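Long-range contacts in tail spike protein gp49 (Pseudomonas phage LKA1, PDB 4RU4), which probably recognises and cleaves the O-specific polysaccharide on the Pseudomonas surface, acting as a trimeric tailspike lyase during phage entry: residues B[138-143]-B[179-184]; B[215-220]-B[239-244]; B[519-524]-B[589-594]. All coordinates share one frame; numbering follows the deposited sequence.

Interaction 1 of 3, residues B[138-143]-B[179-184]; sequences STPNLV and NTVTIR
Pro140 and Leu142, in the loop 138-143, meet Val181 of strand 180-183 through aliphatic carbon. Pro140 CG lies 3.7 Å from Val181 CG2, the two side chains sliding past each other in opposite directions. The same methyl is the one nearest Leu142, whose CD1 stands 4.3 Å from Val181 CG2, so a single branch of the valine serves both loop residues. With CG1 trans to the backbone N (chi1 174°), Val181 places CG2 beside its own N, on the side where the loop passes. CB points toward the other segment in all three residues, and all three are buried.

The polar contact gathers at the start of both segments around the side-chain amide of Asn179, without a hydrogen bond. Its CG is turned beside its own backbone N (chi1 -70°), which carries OD1 over the Ser138-Thr139 peptide, with Ser138 C 3.2 Å from Asn179 OD1. Thr139 N lies 3.1 Å from Asn179 OD1, but the N-H is badly aimed. ND2 lies against Ser138 CA, and the side chains of Thr139 and Asn179 cross at about a right angle. Within the loop, Asn141 centres an inverse gamma turn, closed by a weak bond from Leu142 N to Pro140 O at 2.9 Å.

Both segments belong to the Ig-like domain that interrupts the early coils of the spike. Strand 180-183 runs antiparallel to strands 133-135 and 168-177, and Asn179 and Val181 bond through their backbones to Phe136 and Ile134. The loop folds back over one face of this strand on its way to strand 147-151, where Phe148 packs against both Leu142 and Ile183, while Phe136 touches Leu142 and Val181.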
loop_
_atom_site.group_PDB
_atom_site.type_symbol
_atom_site.label_atom_id
_atom_site.label_comp_id
_atom_site.label_asym_id
_atom_site.label_seq_id
_atom_site.Cartn_x
_atom_site.Cartn_y
_atom_site.Cartn_z
ATOM N N SER B 138 33.173 9.736 28.139
ATOM C CA SER B 138 34.361 10.497 27.748
ATOM C C SER B 138 34.250 10.792 26.260
ATOM O O SER B 138 33.303 10.325 25.620
ATOM C CB SER B 138 35.642 9.710 28.060
ATOM O OG SER B 138 35.751 8.544 27.258
ATOM N N THR B 139 35.193 11.550 25.704
ATOM C CA THR B 139 35.055 12.031 24.315
ATOM C C THR B 139 34.852 10.916 23.277
ATOM O O THR B 139 35.739 10.090 23.104
ATOM C CB THR B 139 36.335 12.793 23.871
ATOM O OG1 THR B 139 36.578 13.884 24.759
ATOM C CG2 THR B 139 36.177 13.316 22.448
ATOM N N PRO B 140 33.693 10.892 22.578
ATOM C CA PRO B 140 33.469 9.826 21.594
ATOM C C PRO B 140 33.988 10.172 20.210
ATOM O O PRO B 140 33.852 11.319 19.779
ATOM C CB PRO B 140 31.942 9.718 21.543
ATOM C CG PRO B 140 31.467 11.103 21.850
ATOM C CD PRO B 140 32.466 11.665 22.840
ATOM N N ASN B 141 34.552 9.188 19.510
ATOM C CA ASN B 141 35.033 9.426 18.154
ATOM C C ASN B 141 33.882 9.310 17.146
ATOM O O ASN B 141 33.812 8.348 16.367
ATOM C CB ASN B 141 36.178 8.471 17.789
ATOM C CG ASN B 141 36.774 8.784 16.431
ATOM O OD1 ASN B 141 36.825 9.936 16.028
ATOM N ND2 ASN B 141 37.181 7.748 15.694
ATOM N N LEU B 142 32.986 10.303 17.183
ATOM C CA LEU B 142 31.772 10.318 16.362
ATOM C C LEU B 142 31.554 11.697 15.736
ATOM O O LEU B 142 31.848 12.709 16.370
ATOM C CB LEU B 142 30.557 9.964 17.228
ATOM C CG LEU B 142 30.510 8.545 17.793
ATOM C CD1 LEU B 142 29.371 8.418 18.785
ATOM C CD2 LEU B 142 30.328 7.542 16.643
ATOM N N VAL B 143 31.064 11.726 14.497
ATOM C CA VAL B 143 30.564 12.954 13.868
ATOM C C VAL B 143 29.182 12.700 13.265
ATOM O O VAL B 143 28.736 11.539 13.173
ATOM C CB VAL B 143 31.503 13.489 12.742
ATOM C CG1 VAL B 143 32.846 13.914 13.307
ATOM C CG2 VAL B 143 31.683 12.456 11.618
ATOM N N ASN B 179 30.810 15.660 25.381
ATOM C CA ASN B 179 30.503 14.240 25.528
ATOM C C ASN B 179 29.070 13.867 25.164
ATOM O O ASN B 179 28.677 12.703 25.254
ATOM C CB ASN B 179 30.809 13.781 26.947
ATOM C CG ASN B 179 32.276 13.741 27.215
ATOM O OD1 ASN B 179 33.075 13.759 26.282
ATOM N ND2 ASN B 179 32.653 13.683 28.487
ATOM N N THR B 180 28.300 14.864 24.755
ATOM C CA THR B 180 26.893 14.672 24.451
ATOM C C THR B 180 26.666 14.435 22.967
ATOM O O THR B 180 27.035 15.265 22.135
ATOM C CB THR B 180 26.097 15.908 24.851
ATOM O OG1 THR B 180 26.289 16.155 26.249
ATOM C CG2 THR B 180 24.609 15.700 24.558
ATOM N N VAL B 181 26.026 13.318 22.648
ATOM C CA VAL B 181 25.723 12.971 21.266
ATOM C C VAL B 181 24.200 12.925 21.039
ATOM O O VAL B 181 23.464 12.158 21.679
ATOM C CB VAL B 181 26.373 11.626 20.910
ATOM C CG1 VAL B 181 25.949 11.159 19.513
ATOM C CG2 VAL B 181 27.894 11.739 21.027
ATOM N N THR B 182 23.712 13.767 20.143
ATOM C CA THR B 182 22.295 13.730 19.831
ATOM C C THR B 182 22.106 12.828 18.609
ATOM O O THR B 182 23.021 12.652 17.810
ATOM C CB THR B 182 21.688 15.148 19.589
ATOM O OG1 THR B 182 22.445 15.857 18.591
ATOM C CG2 THR B 182 21.666 15.978 20.904
ATOM N N ILE B 183 20.921 12.251 18.464
ATOM C CA ILE B 183 20.724 11.248 17.417
ATOM C C ILE B 183 19.516 11.608 16.572
ATOM O O ILE B 183 18.681 12.445 16.981
ATOM C CB ILE B 183 20.571 9.836 18.020
ATOM C CG1 ILE B 183 19.326 9.764 18.931
ATOM C CG2 ILE B 183 21.861 9.445 18.764
ATOM C CD1 ILE B 183 19.208 8.480 19.748
ATOM N N ARG B 184 19.430 10.999 15.394
ATOM C CA ARG B 184 18.444 11.416 14.408
ATOM C C ARG B 184 17.019 10.836 14.559
ATOM O O ARG B 184 16.082 11.389 13.994
ATOM C CB ARG B 184 18.989 11.185 12.990
ATOM C CG ARG B 184 20.204 12.058 12.683
ATOM C CD ARG B 184 20.822 11.766 11.315
ATOM N NE ARG B 184 21.716 12.881 10.976
ATOM C CZ ARG B 184 22.563 12.861 9.954
ATOM N NH1 ARG B 184 22.623 11.792 9.193
ATOM N NH2 ARG B 184 23.335 13.902 9.686
#

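Interaction 2 of 3, residues B[215-220]-B[239-244]; sequences GGTVPM and TLANNA
Main-chain and amide hydrogen bonds join Gly215 and its neighbours to Thr239-Ala244, where the loop after strand 212-214 stacks on the end of strand 237-240 and the turn after it, in successive coils of the pectin lyase-like parallel beta-helix. Gly215 N donates to Thr239 O at 2.8 Å, and Ala241 N returns a bond to Gly216 O. The side chain of Asn242 takes the place of backbone in the next link: its ND2 gives a 2.8 Å bond to Thr217 O, which lies in the plane of the amide, although the nitrogen itself sits above the carbonyl plane of Thr217. Swinging CG away from its own N (chi1 -152°) sends this amide across to the neighbouring coil.

Met220 O then receives Ala244 N at 2.9 Å, almost in line with its C=O, and a weak second bond from Asn243 N. One water bridges Gly216 N and Thr239 OG1.

Packing completes the stack. Pro219 O sits 2.9 Å from Asn242 CB, and Met220 CA lies against Asn242 OD1. Leu240 CD1 meets Gly216 O and Pro219 O, with Pro219 CB a little farther off; CD2 faces Met220 O. Pro219 also packs on Pro102 and Phe106 of strand 98-107. At the outer edge, Thr217 CG2 lies 3.9 Å from Ala241 CB.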
loop_
_atom_site.group_PDB
_atom_site.type_symbol
_atom_site.label_atom_id
_atom_site.label_comp_id
_atom_site.label_asym_id
_atom_site.label_seq_id
_atom_site.Cartn_x
_atom_site.Cartn_y
_atom_site.Cartn_z
ATOM N N GLY B 215 25.596 -21.130 -6.244
ATOM C CA GLY B 215 26.308 -21.502 -5.033
ATOM C C GLY B 215 26.546 -22.989 -4.795
ATOM O O GLY B 215 27.574 -23.381 -4.235
ATOM N N GLY B 216 25.604 -23.823 -5.210
ATOM C CA GLY B 216 25.728 -25.250 -4.979
ATOM C C GLY B 216 25.435 -25.628 -3.531
ATOM O O GLY B 216 24.750 -24.906 -2.787
ATOM N N THR B 217 26.005 -26.752 -3.114
ATOM C CA THR B 217 25.659 -27.364 -1.846
ATOM C C THR B 217 26.624 -27.072 -0.723
ATOM O O THR B 217 26.309 -27.351 0.430
ATOM C CB THR B 217 25.609 -28.895 -1.983
ATOM O OG1 THR B 217 26.886 -29.356 -2.459
ATOM C CG2 THR B 217 24.496 -29.309 -2.972
ATOM N N VAL B 218 27.801 -26.523 -1.024
ATOM C CA VAL B 218 28.811 -26.348 0.042
ATOM C C VAL B 218 28.735 -25.070 0.910
ATOM O O VAL B 218 28.790 -25.155 2.146
ATOM C CB VAL B 218 30.268 -26.513 -0.500
ATOM C CG1 VAL B 218 31.269 -26.329 0.647
ATOM C CG2 VAL B 218 30.430 -27.897 -1.159
ATOM N N PRO B 219 28.666 -23.884 0.278
ATOM C CA PRO B 219 28.691 -22.624 1.045
ATOM C C PRO B 219 27.504 -22.525 1.980
ATOM O O PRO B 219 26.440 -22.941 1.568
ATOM C CB PRO B 219 28.563 -21.550 -0.044
ATOM C CG PRO B 219 29.060 -22.236 -1.317
ATOM C CD PRO B 219 28.531 -23.633 -1.170
ATOM N N MET B 220 27.671 -22.001 3.197
ATOM C CA MET B 220 26.507 -21.714 4.034
ATOM C C MET B 220 25.704 -20.578 3.469
ATOM O O MET B 220 24.474 -20.607 3.521
ATOM C CB MET B 220 26.904 -21.328 5.457
ATOM C CG MET B 220 27.669 -22.402 6.177
ATOM S SD MET B 220 27.318 -22.345 7.937
ATOM C CE MET B 220 27.792 -20.675 8.355
ATOM N N THR B 239 21.504 -18.754 -6.451
ATOM C CA THR B 239 20.941 -20.055 -6.128
ATOM C C THR B 239 21.906 -20.764 -5.202
ATOM O O THR B 239 23.113 -20.487 -5.207
ATOM C CB THR B 239 20.689 -20.937 -7.376
ATOM O OG1 THR B 239 21.944 -21.303 -7.978
ATOM C CG2 THR B 239 19.801 -20.202 -8.372
ATOM N N LEU B 240 21.376 -21.666 -4.396
ATOM C CA LEU B 240 22.171 -22.299 -3.362
ATOM C C LEU B 240 21.364 -23.490 -2.908
ATOM O O LEU B 240 20.159 -23.560 -3.173
ATOM C CB LEU B 240 22.383 -21.338 -2.183
ATOM C CG LEU B 240 23.288 -21.776 -1.026
ATOM C CD1 LEU B 240 24.734 -21.815 -1.489
ATOM C CD2 LEU B 240 23.127 -20.881 0.180
ATOM N N ALA B 241 22.030 -24.429 -2.245
ATOM C CA ALA B 241 21.341 -25.545 -1.602
ATOM C C ALA B 241 21.970 -25.695 -0.232
ATOM O O ALA B 241 22.651 -26.674 0.036
ATOM C CB ALA B 241 21.525 -26.811 -2.407
ATOM N N ASN B 242 21.760 -24.696 0.610
ATOM C CA ASN B 242 22.350 -24.658 1.934
ATOM C C ASN B 242 21.579 -23.715 2.874
ATOM O O ASN B 242 20.335 -23.725 2.887
ATOM C CB ASN B 242 23.845 -24.308 1.854
ATOM C CG ASN B 242 24.656 -24.897 3.027
ATOM O OD1 ASN B 242 24.586 -24.412 4.161
ATOM N ND2 ASN B 242 25.443 -25.930 2.742
ATOM N N ASN B 243 22.285 -22.908 3.666
ATOM C CA ASN B 243 21.613 -22.189 4.756
ATOM C C ASN B 243 20.952 -20.855 4.419
ATOM O O ASN B 243 19.830 -20.621 4.851
ATOM C CB ASN B 243 22.531 -22.020 5.972
ATOM C CG ASN B 243 21.739 -21.809 7.271
ATOM O OD1 ASN B 243 20.998 -22.688 7.710
ATOM N ND2 ASN B 243 21.880 -20.643 7.866
ATOM N N ALA B 244 21.625 -19.980 3.664
ATOM C CA ALA B 244 21.061 -18.651 3.361
ATOM C C ALA B 244 21.536 -18.135 2.026
ATOM O O ALA B 244 22.736 -18.029 1.803
ATOM C CB ALA B 244 21.423 -17.645 4.441
HETATM O O HOH W 1 23.007 -23.551 -6.775
#

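Interaction 3 of 3, residues B[519-524]-B[589-594]; sequences VQVTTA and VTNQLN
Val519 and Leu593 pair in an antiparallel ladder, in which the hydrogen-bonded pairs Val519-Leu593 and Val521-Asn591 satisfy each other's main chain. Val519 N donates to Leu593 O at 2.8 Å in a nearly straight bond (177°), and Leu593 N returns one to Val519 O. In the next pair Val521 N reaches Asn591 O at 2.9 Å, and Asn591 N closes on Val521 O. That carbonyl takes a further, weak bond from Asn591 ND2 at 3.4 Å, while Asn591 OD1 is taken up by Lys550. Facing outward, Thr590 O accepts from Arg553, and Gln592 and Asn594 bond through their backbones to Thr551 and Thr549.

Where the strand 519-522 ends, Thr523 carries the pairing on. Its N donates to Val589 O, and its OG1 accepts Val589 N at 3.1 Å, so a side-chain hydroxyl stands in for the backbone carbonyl. OG1 is turned between its own N and carbonyl carbon (chi1 55°), which brings it to Val589 N. The same hydroxyl also bonds Ser587 O. CA-H...O contacts from Gln520 to Asn591 O, from Thr590 to Val521 O and from Thr522 to Val589 O supplement the ladder.

Side chains alternate between the faces. With the valines go Asn591 and Leu593, and Val521 CG1 lies 3.9 Å from Leu593 CD1, the two chains crossing at about a right angle. With Gln520 go Thr522, Thr590 and Gln592; the extended Gln520 lays its amide over Thr590 CG2, and its OE1 is 3.3 Å from Gln592 NE2, the amide planes turned 50° apart.

The pair lies in the C-terminal Ig-like domain. Asn594 also bonds Val546 and Gln547 of a neighbouring subunit. Strand 545-551 flanks strand 590-594; the valine face rests on strands 529-535 and 572-578, through Val530, Ala532 and Leu575.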
loop_
_atom_site.group_PDB
_atom_site.type_symbol
_atom_site.label_atom_id
_atom_site.label_comp_id
_atom_site.label_asym_id
_atom_site.label_seq_id
_atom_site.Cartn_x
_atom_site.Cartn_y
_atom_site.Cartn_z
ATOM N N VAL B 519 -40.991 -9.833 13.191
ATOM C CA VAL B 519 -41.748 -11.076 13.338
ATOM C C VAL B 519 -43.236 -10.800 13.562
ATOM O O VAL B 519 -43.615 -10.095 14.499
ATOM C CB VAL B 519 -41.184 -11.933 14.500
ATOM C CG1 VAL B 519 -42.074 -13.171 14.748
ATOM C CG2 VAL B 519 -39.740 -12.337 14.205
ATOM N N GLN B 520 -44.081 -11.337 12.688
ATOM C CA GLN B 520 -45.505 -11.087 12.809
ATOM C C GLN B 520 -46.107 -11.969 13.902
ATOM O O GLN B 520 -45.773 -13.155 13.999
ATOM C CB GLN B 520 -46.225 -11.327 11.486
ATOM C CG GLN B 520 -47.714 -11.128 11.595
ATOM C CD GLN B 520 -48.383 -11.179 10.258
ATOM O OE1 GLN B 520 -48.381 -10.202 9.517
ATOM N NE2 GLN B 520 -48.936 -12.324 9.925
ATOM N N VAL B 521 -46.970 -11.391 14.739
ATOM C CA VAL B 521 -47.767 -12.174 15.688
ATOM C C VAL B 521 -49.239 -11.774 15.565
ATOM O O VAL B 521 -49.546 -10.636 15.286
ATOM C CB VAL B 521 -47.310 -12.014 17.165
ATOM C CG1 VAL B 521 -45.854 -12.478 17.343
ATOM C CG2 VAL B 521 -47.487 -10.560 17.667
ATOM N N THR B 522 -50.133 -12.727 15.776
ATOM C CA THR B 522 -51.564 -12.440 15.777
ATOM C C THR B 522 -52.111 -12.689 17.175
ATOM O O THR B 522 -51.907 -13.771 17.764
ATOM C CB THR B 522 -52.296 -13.326 14.767
ATOM O OG1 THR B 522 -51.707 -13.135 13.471
ATOM C CG2 THR B 522 -53.799 -12.985 14.721
ATOM N N THR B 523 -52.776 -11.680 17.727
ATOM C CA THR B 523 -53.386 -11.834 19.038
ATOM C C THR B 523 -54.535 -12.867 19.023
ATOM O O THR B 523 -55.109 -13.176 17.975
ATOM C CB THR B 523 -53.866 -10.480 19.590
ATOM O OG1 THR B 523 -54.743 -9.851 18.645
ATOM C CG2 THR B 523 -52.657 -9.573 19.850
ATOM N N ALA B 524 -54.828 -13.435 20.185
ATOM C CA ALA B 524 -56.002 -14.297 20.336
ATOM C C ALA B 524 -56.929 -13.670 21.364
ATOM O O ALA B 524 -56.455 -13.125 22.360
ATOM C CB ALA B 524 -55.587 -15.702 20.786
ATOM N N VAL B 589 -55.753 -9.801 15.702
ATOM C CA VAL B 589 -55.169 -9.009 14.608
ATOM C C VAL B 589 -53.654 -9.112 14.578
ATOM O O VAL B 589 -53.025 -9.477 15.571
ATOM C CB VAL B 589 -55.537 -7.500 14.695
ATOM C CG1 VAL B 589 -57.071 -7.295 14.531
ATOM C CG2 VAL B 589 -55.074 -6.912 15.997
ATOM N N THR B 590 -53.061 -8.759 13.445
ATOM C CA THR B 590 -51.623 -8.870 13.297
ATOM C C THR B 590 -50.889 -7.706 13.958
ATOM O O THR B 590 -51.431 -6.624 14.098
ATOM C CB THR B 590 -51.233 -8.909 11.825
ATOM O OG1 THR B 590 -51.711 -7.716 11.189
ATOM C CG2 THR B 590 -51.882 -10.135 11.162
ATOM N N ASN B 591 -49.657 -7.972 14.371
ATOM C CA ASN B 591 -48.750 -6.985 14.930
ATOM C C ASN B 591 -47.365 -7.386 14.454
ATOM O O ASN B 591 -47.093 -8.578 14.290
ATOM C CB ASN B 591 -48.752 -7.038 16.460
ATOM C CG ASN B 591 -50.146 -6.934 17.054
ATOM O OD1 ASN B 591 -50.540 -5.884 17.573
ATOM N ND2 ASN B 591 -50.902 -8.034 16.985
ATOM N N GLN B 592 -46.479 -6.416 14.242
ATOM C CA GLN B 592 -45.097 -6.731 13.891
ATOM C C GLN B 592 -44.195 -6.487 15.099
ATOM O O GLN B 592 -44.078 -5.342 15.561
ATOM C CB GLN B 592 -44.621 -5.859 12.712
ATOM C CG GLN B 592 -45.385 -6.057 11.416
ATOM C CD GLN B 592 -45.198 -7.454 10.825
ATOM O OE1 GLN B 592 -44.248 -8.145 11.141
ATOM N NE2 GLN B 592 -46.109 -7.863 9.978
ATOM N N LEU B 593 -43.578 -7.548 15.616
ATOM C CA LEU B 593 -42.591 -7.418 16.677
ATOM C C LEU B 593 -41.203 -7.197 16.047
ATOM O O LEU B 593 -40.644 -8.095 15.421
ATOM C CB LEU B 593 -42.613 -8.641 17.619
ATOM C CG LEU B 593 -43.972 -8.860 18.314
ATOM C CD1 LEU B 593 -43.858 -9.913 19.443
ATOM C CD2 LEU B 593 -44.516 -7.534 18.854
ATOM N N ASN B 594 -40.703 -5.972 16.163
ATOM C CA ASN B 594 -39.403 -5.575 15.613
ATOM C C ASN B 594 -38.341 -5.811 16.686
ATOM O O ASN B 594 -38.336 -5.138 17.730
ATOM C CB ASN B 594 -39.399 -4.075 15.287
ATOM C CG ASN B 594 -40.276 -3.705 14.091
ATOM O OD1 ASN B 594 -39.813 -3.032 13.176
ATOM N ND2 ASN B 594 -41.551 -4.135 14.102
#

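The three contacts follow one another along the chain without touching. Interaction 2 belongs to the beta-helix shaft and binds adjacent coils to each other; interactions 1 and 3 lie in separate Ig-like domains on opposite sides of the chain's centre, about 80 Å apart between centres. Each is partly buried, but by different means. Interaction 1 consists of van der Waals contact, with one valine methyl and the amide of Asn179 lying against the loop. Interaction 3 is a regular ladder with one largely apolar face, Asn591 among its valines and leucine, and one polar face. Interaction 2 lies between: a strand end and turns bonded mainly through backbone, with an asparagine amide filling in where the regular pairing lapses.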